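Local coordinates for uncharacterized protein (Corynebacterium glutamicum, PDB 2NSF) that probably catalyses the mycothiol-dependent isomerization of maleylpyruvate to fumarylpyruvate as a zinc-binding enzyme, at residues M21-F24 / H25-P28; I181-V184 / I185-L189. All coordinates share one frame; numbering follows the deposited sequence.

Interaction 1: M21-F24 / H25-P28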
ATOM      1  N   MET A  21       5.065  18.462  10.307  1.00 53.22           N
ATOM      2  CA  MET A  21       4.382  17.152  10.129  1.00 52.62           C
ATOM      3  C   MET A  21       5.238  16.161   9.375  1.00 50.28           C
ATOM      4  O   MET A  21       5.468  16.201   8.149  1.00 50.68           O
ATOM      5  CB  MET A  21       3.019  17.230   9.492  1.00 54.98           C
ATOM      6  CG  MET A  21       2.324  18.559   9.594  1.00 58.21           C
ATOM      7  SD  MET A  21       2.747  19.499   8.128  1.00 62.88           S
ATOM      8  CE  MET A  21       1.585  18.814   6.900  1.00 61.72           C
ATOM      9  N   THR A  22       5.631  15.229  10.202  1.00 46.85           N
ATOM     10  CA  THR A  22       6.504  14.206   9.859  1.00 43.55           C
ATOM     11  C   THR A  22       5.921  13.053   9.039  1.00 38.98           C
ATOM     12  O   THR A  22       4.704  12.853   8.930  1.00 37.65           O
ATOM     13  CB  THR A  22       7.275  13.843  11.201  1.00 45.27           C
ATOM     14  OG1 THR A  22       7.691  12.499  11.213  1.00 47.70           O
ATOM     15  CG2 THR A  22       6.403  14.205  12.438  1.00 46.28           C
ATOM     16  N   THR A  23       6.838  12.384   8.353  1.00 35.05           N
ATOM     17  CA  THR A  23       6.485  11.279   7.498  1.00 32.00           C
ATOM     18  C   THR A  23       6.755   9.993   8.232  1.00 28.61           C
ATOM     19  O   THR A  23       7.443   9.961   9.252  1.00 25.01           O
ATOM     20  CB  THR A  23       7.326  11.259   6.208  1.00 32.56           C
ATOM     21  OG1 THR A  23       8.662  10.844   6.518  1.00 33.24           O
ATOM     22  CG2 THR A  23       7.362  12.634   5.567  1.00 34.31           C
ATOM     23  N   PHE A  24       6.203   8.929   7.678  1.00 25.87           N
ATOM     24  CA  PHE A  24       6.358   7.601   8.228  1.00 24.57           C
ATOM     25  C   PHE A  24       7.840   7.288   8.405  1.00 24.87           C
ATOM     26  O   PHE A  24       8.257   6.709   9.408  1.00 24.39           O
ATOM     27  CB  PHE A  24       5.737   6.600   7.259  1.00 23.40           C
ATOM     28  CG  PHE A  24       5.712   5.197   7.766  1.00 21.58           C
ATOM     29  CD1 PHE A  24       4.632   4.731   8.501  1.00 21.78           C
ATOM     30  CD2 PHE A  24       6.774   4.336   7.512  1.00 22.37           C
ATOM     31  CE1 PHE A  24       4.604   3.416   8.975  1.00 22.67           C
ATOM     32  CE2 PHE A  24       6.760   3.025   7.979  1.00 21.72           C
ATOM     33  CZ  PHE A  24       5.674   2.564   8.713  1.00 21.34           C
ATOM     34  N   HIS A  25       8.634   7.687   7.419  1.00 24.66           N
ATOM     35  CA  HIS A  25      10.066   7.417   7.423  1.00 28.20           C
ATOM     36  C   HIS A  25      10.862   8.035   8.572  1.00 30.28           C
ATOM     37  O   HIS A  25      11.873   7.470   8.996  1.00 32.62           O
ATOM     38  CB  HIS A  25      10.662   7.841   6.079  1.00 28.11           C
ATOM     39  CG  HIS A  25       9.921   7.293   4.896  1.00 27.74           C
ATOM     40  ND1 HIS A  25       9.729   5.942   4.699  1.00 28.34           N
ATOM     41  CD2 HIS A  25       9.310   7.914   3.861  1.00 28.17           C
ATOM     42  CE1 HIS A  25       9.028   5.755   3.594  1.00 28.72           C
ATOM     43  NE2 HIS A  25       8.761   6.936   3.067  1.00 28.96           N
ATOM     44  N   ASP A  26      10.410   9.179   9.082  1.00 32.07           N
ATOM     45  CA  ASP A  26      11.100   9.862  10.181  1.00 33.64           C
ATOM     46  C   ASP A  26      10.769   9.245  11.536  1.00 32.50           C
ATOM     47  O   ASP A  26      11.422   9.544  12.538  1.00 32.00           O
ATOM     48  CB  ASP A  26      10.713  11.343  10.235  1.00 36.92           C
ATOM     49  CG  ASP A  26      10.908  12.054   8.914  1.00 40.35           C
ATOM     50  OD1 ASP A  26      12.024  11.983   8.349  1.00 40.73           O
ATOM     51  OD2 ASP A  26       9.940  12.696   8.447  1.00 42.77           O
ATOM     52  N   LEU A  27       9.750   8.397  11.571  1.00 30.12           N
ATOM     53  CA  LEU A  27       9.336   7.767  12.817  1.00 28.86           C
ATOM     54  C   LEU A  27      10.335   6.727  13.301  1.00 29.55           C
ATOM     55  O   LEU A  27      11.055   6.121  12.504  1.00 27.88           O
ATOM     56  CB  LEU A  27       7.973   7.094  12.644  1.00 29.49           C
ATOM     57  CG  LEU A  27       6.789   7.970  12.239  1.00 30.20           C
ATOM     58  CD1 LEU A  27       5.563   7.095  12.011  1.00 30.49           C
ATOM     59  CD2 LEU A  27       6.522   8.999  13.324  1.00 30.46           C
ATOM     60  N   PRO A  28      10.408   6.521  14.626  1.00 30.41           N
ATOM     61  CA  PRO A  28      11.333   5.524  15.168  1.00 31.16           C
ATOM     62  C   PRO A  28      10.867   4.153  14.681  1.00 31.11           C
ATOM     63  O   PRO A  28       9.673   3.945  14.460  1.00 29.30           O
ATOM     64  CB  PRO A  28      11.168   5.684  16.676  1.00 32.05           C
ATOM     65  CG  PRO A  28      10.824   7.134  16.823  1.00 32.30           C
ATOM     66  CD  PRO A  28       9.831   7.341  15.705  1.00 30.94           C
TER

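Interaction 2: I181-V184 / I185-L189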
ATOM      1  N   ILE A 181      -7.355   5.454   8.104  1.00 17.05           N
ATOM      2  CA  ILE A 181      -5.897   5.441   8.050  1.00 17.75           C
ATOM      3  C   ILE A 181      -5.214   6.577   8.794  1.00 18.34           C
ATOM      4  O   ILE A 181      -5.527   7.752   8.575  1.00 19.52           O
ATOM      5  CB  ILE A 181      -5.418   5.455   6.584  1.00 16.28           C
ATOM      6  CG1 ILE A 181      -6.071   4.298   5.823  1.00 16.25           C
ATOM      7  CG2 ILE A 181      -3.899   5.347   6.524  1.00 14.69           C
ATOM      8  CD1 ILE A 181      -5.857   4.354   4.320  1.00 16.88           C
ATOM      9  N   PRO A 182      -4.272   6.240   9.696  1.00 18.80           N
ATOM     10  CA  PRO A 182      -3.539   7.245  10.468  1.00 18.94           C
ATOM     11  C   PRO A 182      -2.987   8.328   9.548  1.00 20.32           C
ATOM     12  O   PRO A 182      -2.450   8.042   8.478  1.00 19.69           O
ATOM     13  CB  PRO A 182      -2.439   6.433  11.134  1.00 20.25           C
ATOM     14  CG  PRO A 182      -3.130   5.133  11.408  1.00 21.27           C
ATOM     15  CD  PRO A 182      -3.877   4.880  10.108  1.00 20.13           C
ATOM     16  N   GLU A 183      -3.122   9.576   9.976  1.00 19.43           N
ATOM     17  CA  GLU A 183      -2.666  10.706   9.187  1.00 20.09           C
ATOM     18  C   GLU A 183      -1.210  10.620   8.724  1.00 18.96           C
ATOM     19  O   GLU A 183      -0.898  10.993   7.596  1.00 19.59           O
ATOM     20  CB  GLU A 183      -2.893  11.991   9.979  1.00 21.19           C
ATOM     21  CG  GLU A 183      -2.623  13.261   9.206  1.00 23.44           C
ATOM     22  CD  GLU A 183      -3.017  14.489   9.998  1.00 24.64           C
ATOM     23  OE1 GLU A 183      -4.201  14.585  10.379  1.00 23.20           O
ATOM     24  OE2 GLU A 183      -2.148  15.350  10.243  1.00 28.01           O
ATOM     25  N   VAL A 184      -0.315  10.137   9.581  1.00 18.24           N
ATOM     26  CA  VAL A 184       1.087  10.049   9.189  1.00 19.67           C
ATOM     27  C   VAL A 184       1.238   9.161   7.953  1.00 19.14           C
ATOM     28  O   VAL A 184       2.085   9.416   7.093  1.00 18.29           O
ATOM     29  CB  VAL A 184       1.977   9.520  10.351  1.00 20.49           C
ATOM     30  CG1 VAL A 184       1.645   8.066  10.661  1.00 22.21           C
ATOM     31  CG2 VAL A 184       3.447   9.685   9.992  1.00 22.51           C
ATOM     32  N   ILE A 185       0.402   8.136   7.847  1.00 18.50           N
ATOM     33  CA  ILE A 185       0.453   7.253   6.690  1.00 18.38           C
ATOM     34  C   ILE A 185      -0.158   7.942   5.475  1.00 17.71           C
ATOM     35  O   ILE A 185       0.375   7.846   4.370  1.00 16.72           O
ATOM     36  CB  ILE A 185      -0.264   5.917   6.980  1.00 20.82           C
ATOM     37  CG1 ILE A 185       0.595   5.092   7.946  1.00 20.99           C
ATOM     38  CG2 ILE A 185      -0.506   5.149   5.680  1.00 18.72           C
ATOM     39  CD1 ILE A 185      -0.063   3.829   8.435  1.00 22.60           C
ATOM     40  N   LEU A 186      -1.265   8.653   5.673  1.00 15.56           N
ATOM     41  CA  LEU A 186      -1.903   9.365   4.568  1.00 15.74           C
ATOM     42  C   LEU A 186      -0.983  10.458   4.015  1.00 16.85           C
ATOM     43  O   LEU A 186      -0.873  10.628   2.798  1.00 15.55           O
ATOM     44  CB  LEU A 186      -3.224   9.998   5.026  1.00 15.53           C
ATOM     45  CG  LEU A 186      -4.387   9.047   5.327  1.00 16.03           C
ATOM     46  CD1 LEU A 186      -5.593   9.850   5.791  1.00 18.17           C
ATOM     47  CD2 LEU A 186      -4.738   8.249   4.067  1.00 14.09           C
ATOM     48  N   ARG A 187      -0.327  11.200   4.906  1.00 16.41           N
ATOM     49  CA  ARG A 187       0.576  12.264   4.473  1.00 19.56           C
ATOM     50  C   ARG A 187       1.734  11.691   3.668  1.00 19.58           C
ATOM     51  O   ARG A 187       2.145  12.267   2.658  1.00 18.41           O
ATOM     52  CB  ARG A 187       1.137  13.043   5.667  1.00 21.77           C
ATOM     53  CG  ARG A 187       0.130  13.936   6.377  1.00 27.80           C
ATOM     54  CD  ARG A 187       0.845  14.929   7.292  1.00 29.84           C
ATOM     55  NE  ARG A 187       1.746  14.260   8.227  1.00 30.82           N
ATOM     56  CZ  ARG A 187       1.431  13.928   9.475  1.00 31.62           C
ATOM     57  NH1 ARG A 187       0.228  14.208   9.960  1.00 32.96           N
ATOM     58  NH2 ARG A 187       2.316  13.303  10.238  1.00 31.33           N
ATOM     59  N   THR A 188       2.260  10.558   4.119  1.00 17.34           N
ATOM     60  CA  THR A 188       3.373   9.928   3.421  1.00 18.07           C
ATOM     61  C   THR A 188       2.922   9.410   2.055  1.00 17.19           C
ATOM     62  O   THR A 188       3.673   9.481   1.079  1.00 17.16           O
ATOM     63  CB  THR A 188       3.975   8.781   4.260  1.00 19.52           C
ATOM     64  OG1 THR A 188       4.346   9.288   5.551  1.00 21.31           O
ATOM     65  CG2 THR A 188       5.228   8.222   3.580  1.00 18.67           C
ATOM     66  N   LEU A 189       1.695   8.900   1.978  1.00 16.58           N
ATOM     67  CA  LEU A 189       1.158   8.407   0.710  1.00 17.49           C
ATOM     68  C   LEU A 189       0.940   9.548  -0.285  1.00 18.19           C
ATOM     69  O   LEU A 189       1.239   9.414  -1.474  1.00 17.73           O
ATOM     70  CB  LEU A 189      -0.180   7.685   0.925  1.00 17.35           C
ATOM     71  CG  LEU A 189      -0.165   6.268   1.494  1.00 18.74           C
ATOM     72  CD1 LEU A 189      -1.605   5.811   1.763  1.00 17.12           C
ATOM     73  CD2 LEU A 189       0.523   5.331   0.503  1.00 19.57           C
TER

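Interaction 1: M21-F24 / H25-P28
T22 and D26 run alongside each other, pointing opposite ways, with T22 OG1 3.4 Å from D26 CB. At T23 the contact becomes polar on two sides. Its backbone N gives a nearly straight bond of 3.1 Å to D26 OD2 (165° at the hydrogen), reaching that oxygen on its anti side and somewhat out of the carboxylate plane; the T23 OG1, 3.0 Å from the same OD2, adds at most a weak bond. In return T23 O accepts D26 N at 3.1 Å, so backbone and side chain of D26 both fold back on one residue. F24 repeats the backbone link a step later, its O accepting L27 N at 3.1 Å. With CG anti to the backbone N (chi1 -174°), the F24 ring leaves the turn and packs against R32 and L35 of helix 29-49. Its nearest approach to the L27 side chain is F24 CD1 to L27 CD1 at 4.3 Å. W159 of helix 156-171 receives both rings, H25 edge-to-face and F24 with the planes at about 45°. Two successive i to i+3 bonds make a short 3-10 turn, and the D26 carboxylate on the T23 amide supplies the side-chain-to-backbone half of a capping box at its start.

Interaction 2: I181-V184 / I185-L189
A bend at chi3 (-54°) folds the R187 side chain back toward E183, whose own extended chain carries its carboxylate out to meet it. Together they form a salt bridge one turn apart on the first turns of helix 183-199, where P182 is the N-cap and I181, just ahead of it, closes a hydrophobic staple with L186. In the salt bridge, E183 OE2 lies 2.7 Å from R187 NH1, in plane at the guanidinium edge, but the carboxylate and guanidinium planes stand 86° apart and the hydrogen bond is weak. One guanidinium face lies over the helix backbone, with V184 CA 3.6 Å above its plane and displaced toward the rim.

The staple brings I181 CB to 3.8 Å from L186 CD2. Beside it, I181 CG2 meets I185 CG2 at 3.5 Å, the two isoleucines crossing at about a right angle. Neighbouring helices close over this turn: W166 of helix 156-171 touches P182 and I185, while L232 of helix 232-239 packs on L186 and on the side chains of E183 and R187.

Beneath the side chains the backbone settles into its helical pattern. P182 O takes L186 N in its carbonyl plane, and R187 N reaches E183 O at 2.8 Å. T188 puts its hydroxyl beside its own backbone N (chi1 -55°), which turns OG1 back down the helix. V184 O is therefore held by two donors of one residue, T188 N at 3.2 Å and T188 OG1 at 2.7 Å, the hydroxyl arriving nearly along the C=O axis.

How the interactions relate
Interactions 1 and 2, whose centres are about 10 Å apart, touch directly: the N-terminal lead-in lies along the start of helix 183-199. Two probable hydrogen bonds join them, T22 O to R187 NH2 at 2.8 Å and F24 N to T188 OG1, also 2.8 Å. R187 and T188 thus each serve both the helix and the lead-in, and M21 CB packs on R187 NE at 3.5 Å. Neither contact supplies a zinc ligand. The zinc site of H72, E164 and H168 lies some way off: the F24 side chain is about 11 Å from that of E164, the I181 side chain about 9 Å from that of H168 and about 13 Å from the zinc. W159, on the same helix as E164 and H168, touches both interactions.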